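Local coordinates for protein hydrogenase maturation factor (Thermoanaerobacter tengcongensis, PDB 3VTH) that probably catalyses the ATP-dependent transfer of a carbamoyl group from carbamoyl phosphate to the C-terminal cysteine of HypE during [NiFe]-hydrogenase maturation, at residues R128-F133 against F201-K206; L556-D561 against G598-A603; K567-Q572 against A605-V610. One frame throughout, in Å; residues are numbered along the deposited sequence.

Contact 1 (R128-F133 against F201-K206); sequences RYRYPF and FDDEIK
R130 starts out with CG beside its own backbone N, runs straight through CD and then bends at chi3 (51°), while D203 holds CG between its backbone N and carbonyl carbon (chi1 81°); the two side chains cross at about a right angle. Their meeting is narrow: R130 NH2 lies 3.4 Å from D203 OD2, a salt bridge whose hydrogen bond is weak and bent. Guanidinium and carboxylate are turned 28° apart, and OD2 reaches the guanidinium obliquely. On its way there, the R130 chain passes over the Y129 ring, with CG 3.6 Å above the ring plane near its centre.

D203 divides its oxygens between two tasks. OD1 takes a nearly straight hydrogen bond from K206 N at 3.1 Å, which makes D203 the N-cap of helix 204-213. OD2 has a second, long ion pair, with K206 NZ 4.0 Å from D203 OD2, so one carboxylate oxygen is shared by two positive groups. Putting an alanine at D203 would probably leave R130 and K206 without the negative charge they share and strip the side-chain cap from the first helical turn.

R130 itself sits at the third position of a type II turn from R128 to Y131, closed by Y131 N to R128 O. This surface salt-bridge network ties a turn of the first HypF-type zinc finger to a capped helix start.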
loop_
_atom_site.group_PDB
_atom_site.type_symbol
_atom_site.label_atom_id
_atom_site.label_comp_id
_atom_site.label_asym_id
_atom_site.label_seq_id
_atom_site.Cartn_x
_atom_site.Cartn_y
_atom_site.Cartn_z
ATOM N N ARG A 128 -27.861 14.628 -13.430
ATOM C CA ARG A 128 -26.422 14.366 -13.319
ATOM C C ARG A 128 -25.892 13.399 -14.380
ATOM O O ARG A 128 -24.787 12.884 -14.238
ATOM C CB ARG A 128 -26.045 13.880 -11.914
ATOM C CG ARG A 128 -26.230 14.939 -10.840
ATOM C CD ARG A 128 -25.840 14.401 -9.460
ATOM N NE ARG A 128 -25.894 15.431 -8.421
ATOM C CZ ARG A 128 -26.985 15.770 -7.734
ATOM N NH1 ARG A 128 -28.145 15.174 -7.967
ATOM N NH2 ARG A 128 -26.904 16.715 -6.801
ATOM N N TYR A 129 -26.678 13.162 -15.431
ATOM C CA TYR A 129 -26.224 12.393 -16.597
ATOM C C TYR A 129 -24.880 12.913 -17.080
ATOM O O TYR A 129 -24.747 14.096 -17.395
ATOM C CB TYR A 129 -27.256 12.489 -17.723
ATOM C CG TYR A 129 -26.920 11.740 -19.003
ATOM C CD1 TYR A 129 -26.614 10.371 -18.986
ATOM C CD2 TYR A 129 -26.949 12.392 -20.234
ATOM C CE1 TYR A 129 -26.327 9.677 -20.170
ATOM C CE2 TYR A 129 -26.672 11.707 -21.428
ATOM C CZ TYR A 129 -26.348 10.352 -21.379
ATOM O OH TYR A 129 -26.076 9.674 -22.546
ATOM N N ARG A 130 -23.881 12.031 -17.086
ATOM C CA ARG A 130 -22.528 12.348 -17.571
ATOM C C ARG A 130 -21.814 13.434 -16.743
ATOM O O ARG A 130 -20.804 13.979 -17.172
ATOM C CB ARG A 130 -22.540 12.702 -19.078
ATOM C CG ARG A 130 -23.109 11.602 -19.984
ATOM C CD ARG A 130 -23.109 12.019 -21.486
ATOM N NE ARG A 130 -21.785 12.500 -21.887
ATOM C CZ ARG A 130 -20.756 11.710 -22.191
ATOM N NH1 ARG A 130 -20.892 10.387 -22.169
ATOM N NH2 ARG A 130 -19.585 12.243 -22.518
ATOM N N TYR A 131 -22.320 13.726 -15.547
ATOM C CA TYR A 131 -21.643 14.655 -14.652
ATOM C C TYR A 131 -20.335 14.031 -14.108
ATOM O O TYR A 131 -20.366 13.021 -13.402
ATOM C CB TYR A 131 -22.594 15.122 -13.534
ATOM C CG TYR A 131 -21.950 15.964 -12.461
ATOM C CD1 TYR A 131 -22.036 15.592 -11.130
ATOM C CD2 TYR A 131 -21.262 17.142 -12.777
ATOM C CE1 TYR A 131 -21.461 16.366 -10.124
ATOM C CE2 TYR A 131 -20.660 17.912 -11.771
ATOM C CZ TYR A 131 -20.775 17.520 -10.460
ATOM O OH TYR A 131 -20.194 18.261 -9.462
ATOM N N PRO A 132 -19.178 14.622 -14.466
ATOM C CA PRO A 132 -17.859 13.998 -14.244
ATOM C C PRO A 132 -17.432 13.942 -12.783
ATOM O O PRO A 132 -16.404 13.344 -12.476
ATOM C CB PRO A 132 -16.903 14.922 -15.019
ATOM C CG PRO A 132 -17.787 15.716 -15.933
ATOM C CD PRO A 132 -19.039 15.910 -15.165
ATOM N N PHE A 133 -18.206 14.560 -11.884
ATOM C CA PHE A 133 -17.846 14.568 -10.456
ATOM C C PHE A 133 -18.964 14.058 -9.549
ATOM O O PHE A 133 -19.001 14.339 -8.333
ATOM C CB PHE A 133 -17.348 15.961 -10.031
ATOM C CG PHE A 133 -16.149 16.420 -10.822
ATOM C CD1 PHE A 133 -14.873 15.976 -10.490
ATOM C CD2 PHE A 133 -16.309 17.223 -11.939
ATOM C CE1 PHE A 133 -13.761 16.371 -11.248
ATOM C CE2 PHE A 133 -15.207 17.622 -12.703
ATOM C CZ PHE A 133 -13.941 17.199 -12.360
ATOM N N PHE A 201 -13.231 20.892 -30.488
ATOM C CA PHE A 201 -14.563 21.436 -30.336
ATOM C C PHE A 201 -15.523 20.440 -29.680
ATOM O O PHE A 201 -16.675 20.772 -29.416
ATOM C CB PHE A 201 -15.081 21.956 -31.682
ATOM C CG PHE A 201 -14.336 23.178 -32.184
ATOM C CD1 PHE A 201 -14.810 24.456 -31.913
ATOM C CD2 PHE A 201 -13.149 23.043 -32.908
ATOM C CE1 PHE A 201 -14.128 25.595 -32.374
ATOM C CE2 PHE A 201 -12.453 24.172 -33.372
ATOM C CZ PHE A 201 -12.948 25.453 -33.105
ATOM N N ASP A 202 -15.031 19.231 -29.407
ATOM C CA ASP A 202 -15.823 18.197 -28.735
ATOM C C ASP A 202 -15.859 18.417 -27.218
ATOM O O ASP A 202 -15.174 19.304 -26.689
ATOM C CB ASP A 202 -15.256 16.800 -29.045
ATOM C CG ASP A 202 -15.354 16.438 -30.514
ATOM O OD1 ASP A 202 -16.327 16.851 -31.171
ATOM O OD2 ASP A 202 -14.456 15.735 -31.017
ATOM N N ASP A 203 -16.646 17.609 -26.512
ATOM C CA ASP A 203 -16.612 17.660 -25.053
ATOM C C ASP A 203 -15.269 17.113 -24.531
ATOM O O ASP A 203 -14.603 16.346 -25.230
ATOM C CB ASP A 203 -17.876 17.044 -24.413
ATOM C CG ASP A 203 -17.854 15.506 -24.316
ATOM O OD1 ASP A 203 -16.808 14.885 -24.030
ATOM O OD2 ASP A 203 -18.946 14.912 -24.478
ATOM N N GLU A 204 -14.863 17.547 -23.336
ATOM C CA GLU A 204 -13.506 17.282 -22.812
ATOM C C GLU A 204 -13.086 15.813 -22.839
ATOM O O GLU A 204 -11.969 15.496 -23.255
ATOM C CB GLU A 204 -13.323 17.854 -21.396
ATOM C CG GLU A 204 -13.259 19.385 -21.317
ATOM C CD GLU A 204 -14.629 20.062 -21.389
ATOM O OE1 GLU A 204 -15.664 19.353 -21.442
ATOM O OE2 GLU A 204 -14.670 21.316 -21.394
ATOM N N ILE A 205 -13.968 14.919 -22.394
ATOM C CA ILE A 205 -13.673 13.479 -22.396
ATOM C C ILE A 205 -13.413 12.941 -23.814
ATOM O O ILE A 205 -12.507 12.131 -24.022
ATOM C CB ILE A 205 -14.792 12.645 -21.733
ATOM C CG1 ILE A 205 -15.011 13.063 -20.269
ATOM C CG2 ILE A 205 -14.463 11.136 -21.805
ATOM C CD1 ILE A 205 -13.824 12.808 -19.313
ATOM N N LYS A 206 -14.219 13.388 -24.774
ATOM C CA LYS A 206 -14.034 13.015 -26.175
ATOM C C LYS A 206 -12.708 13.541 -26.731
ATOM O O LYS A 206 -12.080 12.887 -27.547
ATOM C CB LYS A 206 -15.205 13.520 -27.023
ATOM C CG LYS A 206 -15.500 12.680 -28.259
ATOM C CD LYS A 206 -16.998 12.773 -28.657
ATOM C CE LYS A 206 -17.891 12.315 -27.472
ATOM N NZ LYS A 206 -19.346 12.562 -27.676
#

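Contact 2 (L556-D561 against G598-A603). With AP2 (phosphomethylphosphonic acid adenosyl ester), chain H.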
loop_
_atom_site.group_PDB
_atom_site.type_symbol
_atom_site.label_atom_id
_atom_site.label_comp_id
_atom_site.label_asym_id
_atom_site.label_seq_id
_atom_site.Cartn_x
_atom_site.Cartn_y
_atom_site.Cartn_z
ATOM N N LEU A 556 29.711 -12.458 -8.820
ATOM C CA LEU A 556 31.156 -12.618 -8.580
ATOM C C LEU A 556 31.498 -12.617 -7.083
ATOM O O LEU A 556 32.327 -13.404 -6.608
ATOM C CB LEU A 556 31.947 -11.528 -9.305
ATOM C CG LEU A 556 31.982 -11.667 -10.827
ATOM C CD1 LEU A 556 32.583 -10.437 -11.451
ATOM C CD2 LEU A 556 32.771 -12.934 -11.234
ATOM N N GLY A 557 30.870 -11.712 -6.350
ATOM C CA GLY A 557 30.963 -11.719 -4.897
ATOM C C GLY A 557 30.576 -13.065 -4.294
ATOM O O GLY A 557 31.293 -13.595 -3.444
ATOM N N PHE A 558 29.462 -13.635 -4.741
ATOM C CA PHE A 558 28.981 -14.912 -4.181
ATOM C C PHE A 558 29.925 -16.079 -4.492
ATOM O O PHE A 558 29.984 -17.055 -3.723
ATOM C CB PHE A 558 27.551 -15.229 -4.659
ATOM C CG PHE A 558 26.467 -14.640 -3.782
ATOM C CD1 PHE A 558 25.560 -15.467 -3.123
ATOM C CD2 PHE A 558 26.389 -13.265 -3.570
ATOM C CE1 PHE A 558 24.550 -14.926 -2.289
ATOM C CE2 PHE A 558 25.394 -12.719 -2.750
ATOM C CZ PHE A 558 24.476 -13.564 -2.099
ATOM N N ILE A 559 30.661 -15.969 -5.603
ATOM C CA ILE A 559 31.554 -17.052 -6.042
ATOM C C ILE A 559 33.043 -16.734 -5.885
ATOM O O ILE A 559 33.882 -17.488 -6.380
ATOM C CB ILE A 559 31.273 -17.476 -7.516
ATOM C CG1 ILE A 559 31.629 -16.351 -8.509
ATOM C CG2 ILE A 559 29.829 -17.953 -7.645
ATOM C CD1 ILE A 559 31.665 -16.783 -10.004
ATOM N N PHE A 560 33.367 -15.639 -5.184
ATOM C CA PHE A 560 34.739 -15.087 -5.153
ATOM C C PHE A 560 35.846 -16.097 -4.826
ATOM O O PHE A 560 36.947 -16.032 -5.389
ATOM C CB PHE A 560 34.827 -13.875 -4.211
ATOM C CG PHE A 560 35.011 -14.235 -2.752
ATOM C CD1 PHE A 560 36.249 -14.051 -2.130
ATOM C CD2 PHE A 560 33.957 -14.770 -2.006
ATOM C CE1 PHE A 560 36.431 -14.384 -0.778
ATOM C CE2 PHE A 560 34.129 -15.106 -0.644
ATOM C CZ PHE A 560 35.358 -14.909 -0.035
ATOM N N ASP A 561 35.563 -17.024 -3.917
ATOM C CA ASP A 561 36.605 -17.959 -3.462
ATOM C C ASP A 561 36.562 -19.303 -4.186
ATOM O O ASP A 561 37.186 -20.263 -3.747
ATOM C CB ASP A 561 36.503 -18.177 -1.946
ATOM C CG ASP A 561 35.125 -18.648 -1.517
ATOM O OD1 ASP A 561 34.256 -18.850 -2.390
ATOM O OD2 ASP A 561 34.904 -18.808 -0.302
ATOM N N GLY A 598 17.694 -11.319 -1.265
ATOM C CA GLY A 598 17.659 -10.532 -2.516
ATOM C C GLY A 598 18.908 -10.697 -3.376
ATOM O O GLY A 598 18.813 -10.907 -4.595
ATOM N N ARG A 599 20.081 -10.605 -2.751
ATOM C CA ARG A 599 21.331 -10.772 -3.481
ATOM C C ARG A 599 21.510 -12.217 -3.932
ATOM O O ARG A 599 22.067 -12.467 -5.006
ATOM C CB ARG A 599 22.556 -10.311 -2.657
ATOM C CG ARG A 599 22.560 -8.817 -2.211
ATOM C CD ARG A 599 22.610 -7.771 -3.348
ATOM N NE ARG A 599 21.359 -7.745 -4.106
ATOM C CZ ARG A 599 20.272 -7.045 -3.769
ATOM N NH1 ARG A 599 20.268 -6.266 -2.688
ATOM N NH2 ARG A 599 19.183 -7.129 -4.521
ATOM N N PHE A 600 21.062 -13.165 -3.105
ATOM C CA PHE A 600 21.074 -14.592 -3.495
ATOM C C PHE A 600 20.294 -14.768 -4.807
ATOM O O PHE A 600 20.811 -15.356 -5.782
ATOM C CB PHE A 600 20.502 -15.473 -2.362
ATOM C CG PHE A 600 20.853 -16.951 -2.445
ATOM C CD1 PHE A 600 21.632 -17.481 -3.477
ATOM C CD2 PHE A 600 20.337 -17.832 -1.483
ATOM C CE1 PHE A 600 21.933 -18.862 -3.532
ATOM C CE2 PHE A 600 20.624 -19.213 -1.537
ATOM C CZ PHE A 600 21.425 -19.726 -2.571
ATOM N N PHE A 601 19.072 -14.235 -4.850
ATOM C CA PHE A 601 18.281 -14.242 -6.086
ATOM C C PHE A 601 19.022 -13.587 -7.251
ATOM O O PHE A 601 19.053 -14.149 -8.346
ATOM C CB PHE A 601 16.911 -13.568 -5.887
ATOM C CG PHE A 601 15.820 -14.534 -5.507
ATOM C CD1 PHE A 601 14.790 -14.822 -6.406
ATOM C CD2 PHE A 601 15.821 -15.154 -4.254
ATOM C CE1 PHE A 601 13.762 -15.721 -6.055
ATOM C CE2 PHE A 601 14.797 -16.051 -3.894
ATOM C CZ PHE A 601 13.775 -16.342 -4.805
ATOM N N ASP A 602 19.638 -12.423 -7.013
ATOM C CA ASP A 602 20.376 -11.733 -8.095
ATOM C C ASP A 602 21.558 -12.566 -8.605
ATOM O O ASP A 602 21.818 -12.611 -9.812
ATOM C CB ASP A 602 20.874 -10.355 -7.654
ATOM C CG ASP A 602 19.749 -9.324 -7.548
ATOM O OD1 ASP A 602 18.616 -9.597 -8.011
ATOM O OD2 ASP A 602 20.009 -8.243 -6.976
ATOM N N ALA A 603 22.267 -13.222 -7.683
ATOM C CA ALA A 603 23.385 -14.109 -8.055
ATOM C C ALA A 603 22.934 -15.257 -8.976
ATOM O O ALA A 603 23.592 -15.578 -9.984
ATOM C CB ALA A 603 24.078 -14.661 -6.793
HETATM P PB AP2 H . 15.374 -3.763 1.626
HETATM O O1B AP2 H . 15.904 -4.942 0.849
HETATM O O2B AP2 H . 14.996 -4.018 3.052
HETATM O O3B AP2 H . 16.199 -2.522 1.399
HETATM C C3A AP2 H . 13.817 -3.406 0.769
HETATM P PA AP2 H . 12.531 -4.677 0.940
HETATM O O1A AP2 H . 11.335 -3.952 0.339
HETATM O O2A AP2 H . 12.405 -5.319 2.300
HETATM O "O5'" AP2 H . 13.006 -5.870 -0.045
HETATM C "C5'" AP2 H . 12.967 -5.623 -1.446
HETATM C "C4'" AP2 H . 13.794 -6.724 -2.069
HETATM O "O4'" AP2 H . 13.068 -7.953 -2.021
HETATM C "C3'" AP2 H . 14.070 -6.485 -3.540
HETATM O "O3'" AP2 H . 15.138 -5.548 -3.712
HETATM C "C2'" AP2 H . 14.406 -7.896 -3.980
HETATM O "O2'" AP2 H . 15.779 -8.119 -3.639
HETATM C "C1'" AP2 H . 13.473 -8.768 -3.129
HETATM N N9 AP2 H . 12.331 -9.168 -4.000
HETATM C C8 AP2 H . 11.394 -8.364 -4.562
HETATM N N7 AP2 H . 10.530 -9.067 -5.344
HETATM C C5 AP2 H . 10.909 -10.359 -5.290
HETATM C C6 AP2 H . 10.439 -11.637 -5.883
HETATM N N6 AP2 H . 9.357 -11.679 -6.700
HETATM N N1 AP2 H . 11.140 -12.763 -5.577
HETATM C C2 AP2 H . 12.208 -12.755 -4.750
HETATM N N3 AP2 H . 12.694 -11.626 -4.189
HETATM C C4 AP2 H . 12.096 -10.423 -4.419
#
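The C-terminal part of helix 551-559 comes up to helix 597-607, with F558 and A603 as the nearest pair, 6.9 Å between their CA atoms. This is helix-on-helix packing within the second subdomain of the Kae1-like carbamoyltransferase domain, of the actin-ATPase clan, and one aromatic side chain carries it. The F558 ring lies across a buried turn of helix 597-607: A603 CB sits over one face, offset toward the rim, 3.8 Å from F558 CG, in a CH-pi contact 22° off the ring normal. The far end of the ring reaches further along, F558 CE2 meeting R599 CB at 3.7 Å and F558 CZ the backbone of F600, whose N is 3.6 Å away. F600 adds its CD1 beside F558 CE1, and P649 and L653 of helix 649-662 touch both phenylalanines.

Beyond CB, R599 turns away from F558. Bends at chi2 (-64°) and chi3 (69°) fold the chain along its own helix to D602, one turn further on, where NE and NH2 both grip a single oxygen from the same face of the carboxylate; the R599 NH2 to D602 OD2 bond is 2.8 Å. That grip should restrict rotation of the guanidinium, which borders the ribose of the bound nucleotide analogue AP2. G598 makes room there, since a CB on it would collide with O2'; its CA is already 3.3 Å from AP2 O2'. Further along, AP2 C2 lies over one face of the F601 ring, 3.6 Å from F601 CE1.

Contact 3 (K567-Q572 against A605-V610); sequences KNFVEQ and AALIGV
F569 leaves helix 567-572 with CG anti to its backbone N (chi1 172°), which sends the ring toward L607 and A606 at the end of helix 597-607. From the start of the side chain a single methyl group governs the contact: F569 CB is 4.0 Å from L607 CD2, and F569 CG closes to 3.7 Å from the same carbon. CD1 and CD2, on the two sides of the ring, also touch that methyl. L607 CD2 therefore rides over one face, offset toward the CB end, in a CH-pi contact 21° off the ring normal, and the two side chains cross at about a right angle.

Farther out the partner changes. F569 CE1 comes obliquely to the backbone, 3.6 Å from A606 O, and has the A606 methyl nearby, with F569 CE1 and A606 CB 4.3 Å apart. At CE2, on the other branch of the ring, F569 packs against L556 of helix 551-559, where Y552 and A555 also touch F569.

A606 O, besides bordering the ring, accepts a backbone bond from G609, the N of G609 lying 3.2 Å from A606 O. V610 N reaches back to A605 O at 2.8 Å, and G609 takes positive phi (70°) between them. F569 thus packs against the C-terminal end of helix 597-607 where that helix finishes in a Schellman motif, within the Kae1-like domain.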
loop_
_atom_site.group_PDB
_atom_site.type_symbol
_atom_site.label_atom_id
_atom_site.label_comp_id
_atom_site.label_asym_id
_atom_site.label_seq_id
_atom_site.Cartn_x
_atom_site.Cartn_y
_atom_site.Cartn_z
ATOM N N LYS A 567 33.685 -21.146 -14.930
ATOM C CA LYS A 567 34.429 -20.677 -16.105
ATOM C C LYS A 567 33.604 -19.906 -17.139
ATOM O O LYS A 567 33.966 -18.786 -17.494
ATOM C CB LYS A 567 35.165 -21.852 -16.767
ATOM C CG LYS A 567 35.849 -21.539 -18.104
ATOM C CD LYS A 567 36.541 -22.800 -18.666
ATOM C CE LYS A 567 37.245 -22.552 -20.003
ATOM N NZ LYS A 567 36.298 -22.496 -21.157
ATOM N N ASN A 568 32.516 -20.515 -17.621
ATOM C CA ASN A 568 31.688 -19.944 -18.691
ATOM C C ASN A 568 31.103 -18.585 -18.301
ATOM O O ASN A 568 31.095 -17.652 -19.113
ATOM C CB ASN A 568 30.546 -20.905 -19.062
ATOM C CG ASN A 568 29.893 -20.560 -20.392
ATOM O OD1 ASN A 568 30.499 -20.720 -21.452
ATOM N ND2 ASN A 568 28.647 -20.112 -20.348
ATOM N N PHE A 569 30.600 -18.488 -17.067
ATOM C CA PHE A 569 30.134 -17.221 -16.528
ATOM C C PHE A 569 31.256 -16.176 -16.419
ATOM O O PHE A 569 31.102 -15.055 -16.906
ATOM C CB PHE A 569 29.447 -17.402 -15.161
ATOM C CG PHE A 569 29.116 -16.105 -14.489
ATOM C CD1 PHE A 569 28.014 -15.355 -14.903
ATOM C CD2 PHE A 569 29.918 -15.616 -13.458
ATOM C CE1 PHE A 569 27.707 -14.135 -14.306
ATOM C CE2 PHE A 569 29.614 -14.399 -12.834
ATOM C CZ PHE A 569 28.508 -13.651 -13.266
ATOM N N VAL A 570 32.366 -16.525 -15.770
ATOM C CA VAL A 570 33.428 -15.532 -15.539
ATOM C C VAL A 570 34.080 -15.049 -16.849
ATOM O O VAL A 570 34.429 -13.880 -16.981
ATOM C CB VAL A 570 34.511 -15.998 -14.495
ATOM C CG1 VAL A 570 33.864 -16.394 -13.163
ATOM C CG2 VAL A 570 35.323 -17.141 -15.020
ATOM N N GLU A 571 34.209 -15.946 -17.824
ATOM C CA GLU A 571 34.767 -15.588 -19.133
ATOM C C GLU A 571 33.986 -14.531 -19.907
ATOM O O GLU A 571 34.565 -13.847 -20.751
ATOM C CB GLU A 571 34.957 -16.829 -19.995
ATOM C CG GLU A 571 36.239 -17.558 -19.673
ATOM C CD GLU A 571 36.481 -18.749 -20.575
ATOM O OE1 GLU A 571 35.506 -19.270 -21.174
ATOM O OE2 GLU A 571 37.653 -19.168 -20.679
ATOM N N GLN A 572 32.690 -14.406 -19.605
ATOM C CA GLN A 572 31.813 -13.407 -20.217
ATOM C C GLN A 572 32.064 -12.022 -19.640
ATOM O O GLN A 572 31.723 -11.018 -20.267
ATOM C CB GLN A 572 30.337 -13.748 -19.978
ATOM C CG GLN A 572 29.795 -14.947 -20.763
ATOM C CD GLN A 572 28.335 -15.229 -20.417
ATOM O OE1 GLN A 572 27.417 -14.657 -21.011
ATOM N NE2 GLN A 572 28.116 -16.110 -19.445
ATOM N N ALA A 605 20.140 -15.294 -10.861
ATOM C CA ALA A 605 19.660 -14.744 -12.143
ATOM C C ALA A 605 20.829 -14.451 -13.107
ATOM O O ALA A 605 20.751 -14.763 -14.305
ATOM C CB ALA A 605 18.812 -13.500 -11.924
ATOM N N ALA A 606 21.908 -13.888 -12.563
ATOM C CA ALA A 606 23.113 -13.573 -13.340
ATOM C C ALA A 606 23.823 -14.838 -13.835
ATOM O O ALA A 606 24.245 -14.917 -14.985
ATOM C CB ALA A 606 24.079 -12.714 -12.503
ATOM N N LEU A 607 23.928 -15.825 -12.949
ATOM C CA LEU A 607 24.647 -17.055 -13.234
ATOM C C LEU A 607 23.975 -17.866 -14.313
ATOM O O LEU A 607 24.658 -18.488 -15.125
ATOM C CB LEU A 607 24.815 -17.907 -11.973
ATOM C CG LEU A 607 25.989 -17.481 -11.084
ATOM C CD1 LEU A 607 25.912 -18.167 -9.719
ATOM C CD2 LEU A 607 27.331 -17.792 -11.776
ATOM N N ILE A 608 22.645 -17.890 -14.321
ATOM C CA ILE A 608 21.952 -18.641 -15.374
ATOM C C ILE A 608 21.535 -17.762 -16.556
ATOM O O ILE A 608 20.745 -18.175 -17.408
ATOM C CB ILE A 608 20.811 -19.533 -14.829
ATOM C CG1 ILE A 608 19.629 -18.691 -14.321
ATOM C CG2 ILE A 608 21.362 -20.443 -13.703
ATOM C CD1 ILE A 608 18.406 -19.529 -13.963
ATOM N N GLY A 609 22.090 -16.557 -16.609
ATOM C CA GLY A 609 21.915 -15.687 -17.765
ATOM C C GLY A 609 20.523 -15.115 -17.961
ATOM O O GLY A 609 20.135 -14.823 -19.096
ATOM N N VAL A 610 19.787 -14.918 -16.886
ATOM C CA VAL A 610 18.514 -14.233 -16.950
ATOM C C VAL A 610 18.723 -12.780 -17.317
ATOM O O VAL A 610 18.100 -12.275 -18.179
ATOM C CB VAL A 610 17.751 -14.360 -15.641
ATOM C CG1 VAL A 610 16.544 -13.470 -15.589
ATOM C CG2 VAL A 610 17.346 -15.745 -15.422
#

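Contacts 2 and 3 are neighbours, their centres 11 Å apart, and both use helix 597-607: contact 2 takes the turns next to the nucleotide analogue AP2, contact 3 the final turn, where A606 is about 13 Å by side chain from that ligand. The opposing helices, 551-559 and 567-572, follow each other in the chain and pack together, I559 CD1 lying 3.9 Å from V570 CG1. In contact 2, the side chain of R599 is also about 10 Å from the bound iron ion. Contact 1 stands apart, its centre 55 Å from that of contact 2, across the centre of the chain; there R130 is about 12 Å by side chain from the zinc ligand C186.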